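Local coordinates for protein FOKI restriction endonuclease (Planomicrobium okeanokoites, PDB 2FOK) that recognises a specific DNA sequence through its recognition domain and cleaves the DNA with a separate metal-dependent nuclease domain, as a type IIS restriction endonuclease, at residues A[187-192]-A[408-413]; A[198-203]-A[217-222]; A[495-498]-A[504-507]. All coordinates share one frame; numbering follows the deposited sequence.

How the contacts relate
From the N terminus the chain first reaches the loop 187-192 of the recognition domain, then helix 197-205, whose segment 198-203 meets 217-222 where helix 209-218 runs out. This closes contact 2. Only much later, in the cleavage domain, does 408-413 return to the first loop and close contact 1, so contact 2 is nested within the large loop of contact 1. Their centres lie about 17 Å apart, and the two adjoin around Ser222, whose OG lies near Phe192 N. Contact 3 follows in series and closes a short loop within the connection from helix 479-494 to strand 515-521. Contact 1 joins the two domains, whereas contacts 2 and 3 are each local to one.

Contact 1 of 3, residues A[187-192]-A[408-413]; sequences SGESGF and YIELIE
Glu189 and Glu410 bring the two backbones closest, with their CA atoms 5.2 Å apart. On one side a type II beta turn runs from Glu189 to Phe192, closed by the bond from Phe192 N to Glu189 O; on the other, 408-410 have helical backbone angles and lead into helix 411-414. Gly188 puts its carbonyl O 3.4 Å from Glu410 CB. The Glu410 chain bends at chi2 (-59°) and lays its carboxylate alongside the Glu189 side chain, with OE1 3.4 Å from Glu189 CB. No direct hydrogen bond crosses the contact. Instead, water 1 donates to both Glu189 OE1 (2.6 Å) and Glu410 OE2 (2.7 Å), two oxygens 4.3 Å apart, probably easing the repulsion between the carboxylates. Water 2 lies near Glu410 OE1, Glu413 OE1 and, weakly, Ser190 N. The acidic cluster also has basic partners: Arg310 forms a salt bridge with Glu189, and Lys394 one each with Glu410 and Glu413. Ser190 OG instead bonds to Asn299 O. This buried, water-mediated polar junction is a domain interface, seating the PD-(D/E)XK-type cleavage domain against the second recognition subdomain, with Asn299 and Arg310 of the D3 domain completing it.

Contact 2 of 3, residues A[198-203]-A[217-222]; sequences GILLDT and NNWEGS
Leu200 and Trp219 meet obliquely, the leucine reaching from helix 197-205 to the pyrrole end of the indole. One methyl does the touching: Leu200 CD1 lies 3.4 Å from Trp219 CD1 and equally close to Trp219 CB, so it sits in the angle where the side chain joins the ring, and Trp219 CG is 3.7 Å from Leu200 CD1. The Leu200 side chain leaves its helix with CG anti to the backbone N (chi1 176°), which carries the branch out from the helix toward the tryptophan. One helical turn further on, Thr203 offers its methyl to the same five-membered ring, with CG2 4.4 Å from Trp219 NE1, again at an oblique approach. Leu200 and Thr203 thus both face the indole, with Leu200 making the close contact.

The backbones stay well separated, with the CA atoms of Leu200 and Trp219 8.0 Å apart, and the side chains alone span the gap without a hydrogen bond. The elements joined are helix 197-205 and the linker that leaves helix 209-218 for helix 222-236, within the second recognition subdomain, of the helix-turn-helix type. In that linker Gly221 occupies the N-cap position of helix 222-236.

Both partners have further neighbours. Leu200 also packs on Leu195, and Thr203 touches Ile215 of helix 209-218 and His442 of strand 439-442 in the cleavage domain. The indole makes a cation-pi contact with Arg422, also from the cleavage domain, while Glu220 turns its carboxylate to Lys177 and Arg228.

Contact 3 of 3, residues A[495-498]-A[504-507]; sequences RNKH and WWKV
Arg495 and Trp505 come together through two contrasting torsion patterns. The arginine chain runs fully extended from CG to NE, whereas the tryptophan has its CG between the backbone N and the carbonyl carbon (chi1 51°), which turns the indole toward 495-498. As a result the methylene part of the arginine lies along one face of the ring, the arginine chain and the indole running antiparallel. Arg495 CG forms a CH-pi contact, 3.5 Å from the centroid of the five-membered ring and only 10° off its normal. Arg495 CB, nearer the ring fusion, lies 3.6 Å from Trp505 NE1, and on the other side of CG the CD atom is 3.5 Å from Trp505 CD1. The guanidinium plane is 16° from that of the indole. Arg495 NE is still beside Trp505 CD1, while the rest of the group runs on past the ring toward the Trp505 backbone; it is the aliphatic chain that covers the face. Arg495 NH2 is hydrogen-bonded to Asn492 OD1.

At the far end of the indole, Asn496 O approaches Trp505 CH2 obliquely at 3.5 Å. Asn496 OD1 accepts from His498 N in an Asx turn, which shapes the backbone here. Lys497 folds back through bends along its chain and stands roughly perpendicular to the indole, placing NZ at the ring edge, 4.0 Å from Trp505 NE1. That ammonium group, Lys497 NZ, is 4.2 Å from Lys506 NZ, a repulsion probably offset by the salt bridge of Lys497 with Glu503.

The contact lies at the surface of the cleavage domain: Arg495, with positive phi, is the first residue beyond helix 479-494, Trp505 packs also on Asn492 of that helix, and the 3-10 segment 504-507 leads on toward strand 515-521 of the central sheet.

Contact 1 of 3, residues A[187-192]-A[408-413]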
loop_
_atom_site.group_PDB
_atom_site.type_symbol
_atom_site.label_atom_id
_atom_site.label_comp_id
_atom_site.label_asym_id
_atom_site.label_seq_id
_atom_site.Cartn_x
_atom_site.Cartn_y
_atom_site.Cartn_z
ATOM N N SER A 187 2.571 5.850 3.376
ATOM C CA SER A 187 3.583 4.802 3.513
ATOM C C SER A 187 3.694 4.005 4.805
ATOM O O SER A 187 3.697 4.557 5.904
ATOM C CB SER A 187 4.967 5.377 3.191
ATOM O OG SER A 187 4.898 6.273 2.101
ATOM N N GLY A 188 3.791 2.690 4.643
ATOM C CA GLY A 188 3.949 1.806 5.772
ATOM C C GLY A 188 2.695 1.185 6.327
ATOM O O GLY A 188 2.710 0.027 6.735
ATOM N N GLU A 189 1.609 1.947 6.362
ATOM C CA GLU A 189 0.369 1.425 6.907
ATOM C C GLU A 189 -0.283 0.493 5.911
ATOM O O GLU A 189 0.109 0.464 4.741
ATOM C CB GLU A 189 -0.574 2.572 7.270
ATOM C CG GLU A 189 -1.104 3.356 6.095
ATOM C CD GLU A 189 -1.876 4.571 6.529
ATOM O OE1 GLU A 189 -1.444 5.226 7.516
ATOM O OE2 GLU A 189 -2.913 4.869 5.889
ATOM N N SER A 190 -1.264 -0.282 6.373
ATOM C CA SER A 190 -1.948 -1.222 5.486
ATOM C C SER A 190 -2.757 -0.473 4.422
ATOM O O SER A 190 -3.549 0.422 4.731
ATOM C CB SER A 190 -2.848 -2.159 6.294
ATOM O OG SER A 190 -3.807 -1.441 7.036
ATOM N N GLY A 191 -2.537 -0.843 3.166
ATOM C CA GLY A 191 -3.210 -0.186 2.065
ATOM C C GLY A 191 -2.160 0.560 1.260
ATOM O O GLY A 191 -2.346 0.818 0.078
ATOM N N PHE A 192 -1.049 0.904 1.915
ATOM C CA PHE A 192 0.071 1.607 1.278
ATOM C C PHE A 192 1.387 0.975 1.715
ATOM O O PHE A 192 2.261 1.658 2.259
ATOM C CB PHE A 192 0.098 3.095 1.662
ATOM C CG PHE A 192 -1.204 3.799 1.466
ATOM C CD1 PHE A 192 -1.548 4.308 0.225
ATOM C CD2 PHE A 192 -2.095 3.935 2.525
ATOM C CE1 PHE A 192 -2.771 4.951 0.024
ATOM C CE2 PHE A 192 -3.321 4.571 2.351
ATOM C CZ PHE A 192 -3.665 5.084 1.095
ATOM N N TYR A 408 7.500 1.479 11.144
ATOM C CA TYR A 408 7.512 0.135 11.719
ATOM C C TYR A 408 6.390 -0.094 12.721
ATOM O O TYR A 408 5.965 -1.234 12.945
ATOM C CB TYR A 408 8.859 -0.154 12.382
ATOM C CG TYR A 408 9.979 -0.268 11.384
ATOM C CD1 TYR A 408 9.959 -1.258 10.404
ATOM C CD2 TYR A 408 11.036 0.646 11.384
ATOM C CE1 TYR A 408 10.963 -1.335 9.446
ATOM C CE2 TYR A 408 12.035 0.582 10.440
ATOM C CZ TYR A 408 11.997 -0.414 9.471
ATOM O OH TYR A 408 13.006 -0.513 8.550
ATOM N N ILE A 409 5.900 0.978 13.324
ATOM C CA ILE A 409 4.829 0.814 14.289
ATOM C C ILE A 409 3.574 0.318 13.572
ATOM O O ILE A 409 2.653 -0.183 14.204
ATOM C CB ILE A 409 4.534 2.132 15.057
ATOM C CG1 ILE A 409 3.470 2.940 14.328
ATOM C CG2 ILE A 409 5.807 2.940 15.237
ATOM C CD1 ILE A 409 2.082 2.705 14.876
ATOM N N GLU A 410 3.558 0.445 12.248
ATOM C CA GLU A 410 2.415 0.010 11.448
ATOM C C GLU A 410 2.300 -1.515 11.365
ATOM O O GLU A 410 1.275 -2.041 10.950
ATOM C CB GLU A 410 2.506 0.590 10.032
ATOM C CG GLU A 410 2.274 2.098 9.951
ATOM C CD GLU A 410 0.913 2.548 10.486
ATOM O OE1 GLU A 410 -0.053 1.749 10.499
ATOM O OE2 GLU A 410 0.809 3.720 10.896
ATOM N N LEU A 411 3.361 -2.213 11.763
ATOM C CA LEU A 411 3.402 -3.671 11.754
ATOM C C LEU A 411 2.454 -4.265 12.794
ATOM O O LEU A 411 2.084 -5.425 12.705
ATOM C CB LEU A 411 4.819 -4.152 12.052
ATOM C CG LEU A 411 5.975 -3.700 11.171
ATOM C CD1 LEU A 411 7.129 -4.668 11.356
ATOM C CD2 LEU A 411 5.541 -3.663 9.710
ATOM N N ILE A 412 2.079 -3.471 13.791
ATOM C CA ILE A 412 1.172 -3.928 14.833
ATOM C C ILE A 412 -0.225 -4.221 14.271
ATOM O O ILE A 412 -0.933 -5.105 14.768
ATOM C CB ILE A 412 1.025 -2.871 15.948
ATOM C CG1 ILE A 412 2.264 -2.861 16.830
ATOM C CG2 ILE A 412 -0.182 -3.178 16.789
ATOM C CD1 ILE A 412 2.303 -1.685 17.758
ATOM N N GLU A 413 -0.618 -3.453 13.254
ATOM C CA GLU A 413 -1.913 -3.619 12.611
ATOM C C GLU A 413 -1.765 -4.595 11.444
ATOM O O GLU A 413 -2.619 -5.445 11.224
ATOM C CB GLU A 413 -2.446 -2.260 12.110
ATOM C CG GLU A 413 -3.577 -2.373 11.075
ATOM C CD GLU A 413 -4.595 -1.220 11.112
ATOM O OE1 GLU A 413 -4.199 -0.045 11.221
ATOM O OE2 GLU A 413 -5.806 -1.498 11.011
HETATM O O HOH W 1 -1.527 4.820 10.060
HETATM O O HOH W 2 -1.414 -0.549 9.803
#

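Contact 2 of 3, residues A[198-203]-A[217-222]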
loop_
_atom_site.group_PDB
_atom_site.type_symbol
_atom_site.label_atom_id
_atom_site.label_comp_id
_atom_site.label_asym_id
_atom_site.label_seq_id
_atom_site.Cartn_x
_atom_site.Cartn_y
_atom_site.Cartn_z
ATOM N N GLY A 198 15.653 -4.280 -2.651
ATOM C CA GLY A 198 16.795 -5.143 -2.428
ATOM C C GLY A 198 16.371 -6.525 -1.965
ATOM O O GLY A 198 16.883 -7.525 -2.454
ATOM N N ILE A 199 15.425 -6.584 -1.030
ATOM C CA ILE A 199 14.946 -7.857 -0.506
ATOM C C ILE A 199 14.148 -8.645 -1.550
ATOM O O ILE A 199 14.196 -9.874 -1.576
ATOM C CB ILE A 199 14.077 -7.652 0.770
ATOM C CG1 ILE A 199 14.973 -7.243 1.946
ATOM C CG2 ILE A 199 13.335 -8.945 1.124
ATOM C CD1 ILE A 199 14.228 -6.937 3.216
ATOM N N LEU A 200 13.428 -7.950 -2.419
ATOM C CA LEU A 200 12.660 -8.647 -3.436
ATOM C C LEU A 200 13.545 -9.198 -4.566
ATOM O O LEU A 200 13.258 -10.255 -5.128
ATOM C CB LEU A 200 11.572 -7.733 -4.023
ATOM C CG LEU A 200 10.817 -8.430 -5.173
ATOM C CD1 LEU A 200 9.391 -8.758 -4.751
ATOM C CD2 LEU A 200 10.847 -7.555 -6.417
ATOM N N LEU A 201 14.610 -8.482 -4.899
ATOM C CA LEU A 201 15.508 -8.917 -5.960
ATOM C C LEU A 201 16.252 -10.191 -5.548
ATOM O O LEU A 201 16.652 -10.998 -6.395
ATOM C CB LEU A 201 16.510 -7.809 -6.294
ATOM C CG LEU A 201 16.032 -6.769 -7.309
ATOM C CD1 LEU A 201 16.949 -5.557 -7.284
ATOM C CD2 LEU A 201 16.005 -7.393 -8.691
ATOM N N ASP A 202 16.431 -10.360 -4.241
ATOM C CA ASP A 202 17.102 -11.532 -3.683
ATOM C C ASP A 202 16.249 -12.785 -3.913
ATOM O O ASP A 202 16.760 -13.865 -4.203
ATOM C CB ASP A 202 17.298 -11.335 -2.181
ATOM C CG ASP A 202 18.744 -11.182 -1.797
ATOM O OD1 ASP A 202 19.554 -12.052 -2.178
ATOM O OD2 ASP A 202 19.072 -10.194 -1.107
ATOM N N THR A 203 14.941 -12.628 -3.754
ATOM C CA THR A 203 14.006 -13.723 -3.937
ATOM C C THR A 203 13.915 -14.055 -5.415
ATOM O O THR A 203 13.592 -15.177 -5.789
ATOM C CB THR A 203 12.608 -13.339 -3.431
ATOM O OG1 THR A 203 12.672 -13.066 -2.031
ATOM C CG2 THR A 203 11.621 -14.460 -3.668
ATOM N N ASN A 217 6.716 -9.451 -11.353
ATOM C CA ASN A 217 5.553 -8.629 -11.639
ATOM C C ASN A 217 4.346 -8.752 -10.705
ATOM O O ASN A 217 3.536 -7.830 -10.651
ATOM C CB ASN A 217 5.083 -8.891 -13.069
ATOM C CG ASN A 217 6.187 -8.707 -14.097
ATOM O OD1 ASN A 217 6.744 -7.616 -14.235
ATOM N ND2 ASN A 217 6.513 -9.776 -14.822
ATOM N N ASN A 218 4.204 -9.862 -9.982
ATOM C CA ASN A 218 3.053 -10.032 -9.091
ATOM C C ASN A 218 3.380 -9.986 -7.612
ATOM O O ASN A 218 2.489 -10.144 -6.782
ATOM C CB ASN A 218 2.336 -11.344 -9.386
ATOM C CG ASN A 218 1.079 -11.148 -10.204
ATOM O OD1 ASN A 218 0.057 -10.673 -9.699
ATOM N ND2 ASN A 218 1.147 -11.514 -11.481
ATOM N N TRP A 219 4.657 -9.795 -7.293
ATOM C CA TRP A 219 5.140 -9.712 -5.911
ATOM C C TRP A 219 5.187 -8.224 -5.650
ATOM O O TRP A 219 6.124 -7.551 -6.085
ATOM C CB TRP A 219 6.565 -10.252 -5.813
ATOM C CG TRP A 219 6.794 -11.398 -4.867
ATOM C CD1 TRP A 219 7.582 -11.393 -3.743
ATOM C CD2 TRP A 219 6.358 -12.749 -5.037
ATOM N NE1 TRP A 219 7.670 -12.659 -3.217
ATOM C CE2 TRP A 219 6.931 -13.510 -3.990
ATOM C CE3 TRP A 219 5.547 -13.393 -5.976
ATOM C CZ2 TRP A 219 6.715 -14.880 -3.857
ATOM C CZ3 TRP A 219 5.332 -14.750 -5.846
ATOM C CH2 TRP A 219 5.915 -15.483 -4.793
ATOM N N GLU A 220 4.197 -7.691 -4.950
ATOM C CA GLU A 220 4.210 -6.258 -4.719
ATOM C C GLU A 220 3.314 -5.820 -3.572
ATOM O O GLU A 220 2.376 -6.522 -3.203
ATOM C CB GLU A 220 3.815 -5.538 -6.022
ATOM C CG GLU A 220 2.322 -5.509 -6.272
ATOM C CD GLU A 220 1.947 -5.524 -7.744
ATOM O OE1 GLU A 220 2.687 -4.967 -8.576
ATOM O OE2 GLU A 220 0.889 -6.099 -8.061
ATOM N N GLY A 221 3.630 -4.660 -3.002
ATOM C CA GLY A 221 2.841 -4.120 -1.907
ATOM C C GLY A 221 1.792 -3.198 -2.494
ATOM O O GLY A 221 1.838 -2.895 -3.689
ATOM N N SER A 222 0.852 -2.741 -1.675
ATOM C CA SER A 222 -0.193 -1.859 -2.176
ATOM C C SER A 222 0.341 -0.631 -2.906
ATOM O O SER A 222 -0.126 -0.323 -3.995
ATOM C CB SER A 222 -1.111 -1.413 -1.040
ATOM O OG SER A 222 -0.929 -2.214 0.106
#

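Contact 3 of 3, residues A[495-498]-A[504-507]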
loop_
_atom_site.group_PDB
_atom_site.type_symbol
_atom_site.label_atom_id
_atom_site.label_comp_id
_atom_site.label_asym_id
_atom_site.label_seq_id
_atom_site.Cartn_x
_atom_site.Cartn_y
_atom_site.Cartn_z
ATOM N N ARG A 495 22.294 -30.573 7.981
ATOM C CA ARG A 495 22.865 -29.961 6.781
ATOM C C ARG A 495 23.170 -30.925 5.629
ATOM O O ARG A 495 24.280 -30.958 5.108
ATOM C CB ARG A 495 24.118 -29.169 7.165
ATOM C CG ARG A 495 23.787 -27.934 7.988
ATOM C CD ARG A 495 25.014 -27.157 8.450
ATOM N NE ARG A 495 24.598 -25.981 9.210
ATOM C CZ ARG A 495 25.386 -24.961 9.524
ATOM N NH1 ARG A 495 26.652 -24.956 9.145
ATOM N NH2 ARG A 495 24.905 -23.940 10.218
ATOM N N ASN A 496 22.167 -31.693 5.223
ATOM C CA ASN A 496 22.318 -32.655 4.123
ATOM C C ASN A 496 21.721 -32.031 2.862
ATOM O O ASN A 496 20.556 -31.666 2.837
ATOM C CB ASN A 496 21.572 -33.955 4.472
ATOM C CG ASN A 496 22.035 -35.159 3.655
ATOM O OD1 ASN A 496 22.410 -35.044 2.485
ATOM N ND2 ASN A 496 21.997 -36.328 4.280
ATOM N N LYS A 497 22.528 -31.927 1.817
ATOM C CA LYS A 497 22.113 -31.340 0.550
ATOM C C LYS A 497 21.071 -32.173 -0.200
ATOM O O LYS A 497 20.446 -31.695 -1.153
ATOM C CB LYS A 497 23.342 -31.137 -0.342
ATOM C CG LYS A 497 24.493 -30.412 0.342
ATOM C CD LYS A 497 25.236 -31.287 1.362
ATOM C CE LYS A 497 25.660 -30.481 2.593
ATOM N NZ LYS A 497 26.030 -29.054 2.305
ATOM N N HIS A 498 20.893 -33.420 0.213
ATOM C CA HIS A 498 19.916 -34.282 -0.438
ATOM C C HIS A 498 18.555 -34.017 0.180
ATOM O O HIS A 498 17.540 -33.953 -0.522
ATOM C CB HIS A 498 20.327 -35.747 -0.284
ATOM C CG HIS A 498 21.554 -36.105 -1.068
ATOM N ND1 HIS A 498 22.318 -37.218 -0.796
ATOM C CD2 HIS A 498 22.147 -35.489 -2.120
ATOM C CE1 HIS A 498 23.329 -37.274 -1.646
ATOM N NE2 HIS A 498 23.248 -36.237 -2.459
ATOM N N TRP A 504 20.099 -23.719 2.377
ATOM C CA TRP A 504 19.903 -22.375 2.918
ATOM C C TRP A 504 20.828 -22.029 4.088
ATOM O O TRP A 504 21.249 -20.875 4.233
ATOM C CB TRP A 504 18.432 -22.170 3.330
ATOM C CG TRP A 504 17.957 -23.035 4.470
ATOM C CD1 TRP A 504 17.329 -24.244 4.376
ATOM C CD2 TRP A 504 18.055 -22.743 5.875
ATOM N NE1 TRP A 504 17.026 -24.724 5.633
ATOM C CE2 TRP A 504 17.462 -23.822 6.569
ATOM C CE3 TRP A 504 18.585 -21.674 6.613
ATOM C CZ2 TRP A 504 17.385 -23.863 7.971
ATOM C CZ3 TRP A 504 18.504 -21.713 8.009
ATOM C CH2 TRP A 504 17.908 -22.801 8.668
ATOM N N TRP A 505 21.157 -23.025 4.908
ATOM C CA TRP A 505 22.010 -22.819 6.081
ATOM C C TRP A 505 23.349 -22.144 5.786
ATOM O O TRP A 505 24.014 -21.663 6.705
ATOM C CB TRP A 505 22.258 -24.152 6.799
ATOM C CG TRP A 505 22.734 -25.243 5.891
ATOM C CD1 TRP A 505 24.021 -25.516 5.555
ATOM C CD2 TRP A 505 21.925 -26.185 5.171
ATOM N NE1 TRP A 505 24.076 -26.564 4.672
ATOM C CE2 TRP A 505 22.802 -26.995 4.417
ATOM C CE3 TRP A 505 20.545 -26.421 5.088
ATOM C CZ2 TRP A 505 22.348 -28.029 3.589
ATOM C CZ3 TRP A 505 20.093 -27.450 4.263
ATOM C CH2 TRP A 505 20.993 -28.240 3.526
ATOM N N LYS A 506 23.738 -22.104 4.512
ATOM C CA LYS A 506 25.005 -21.486 4.117
ATOM C C LYS A 506 25.025 -19.990 4.422
ATOM O O LYS A 506 26.078 -19.352 4.460
ATOM C CB LYS A 506 25.259 -21.714 2.625
ATOM C CG LYS A 506 25.520 -23.171 2.273
ATOM C CD LYS A 506 26.135 -23.306 0.894
ATOM C CE LYS A 506 27.523 -23.918 0.982
ATOM N NZ LYS A 506 27.540 -25.154 1.821
ATOM N N VAL A 507 23.848 -19.431 4.634
ATOM C CA VAL A 507 23.734 -18.026 4.950
ATOM C C VAL A 507 24.620 -17.715 6.160
ATOM O O VAL A 507 25.242 -16.660 6.237
ATOM C CB VAL A 507 22.258 -17.680 5.261
ATOM C CG1 VAL A 507 21.845 -18.309 6.593
ATOM C CG2 VAL A 507 22.063 -16.178 5.276
#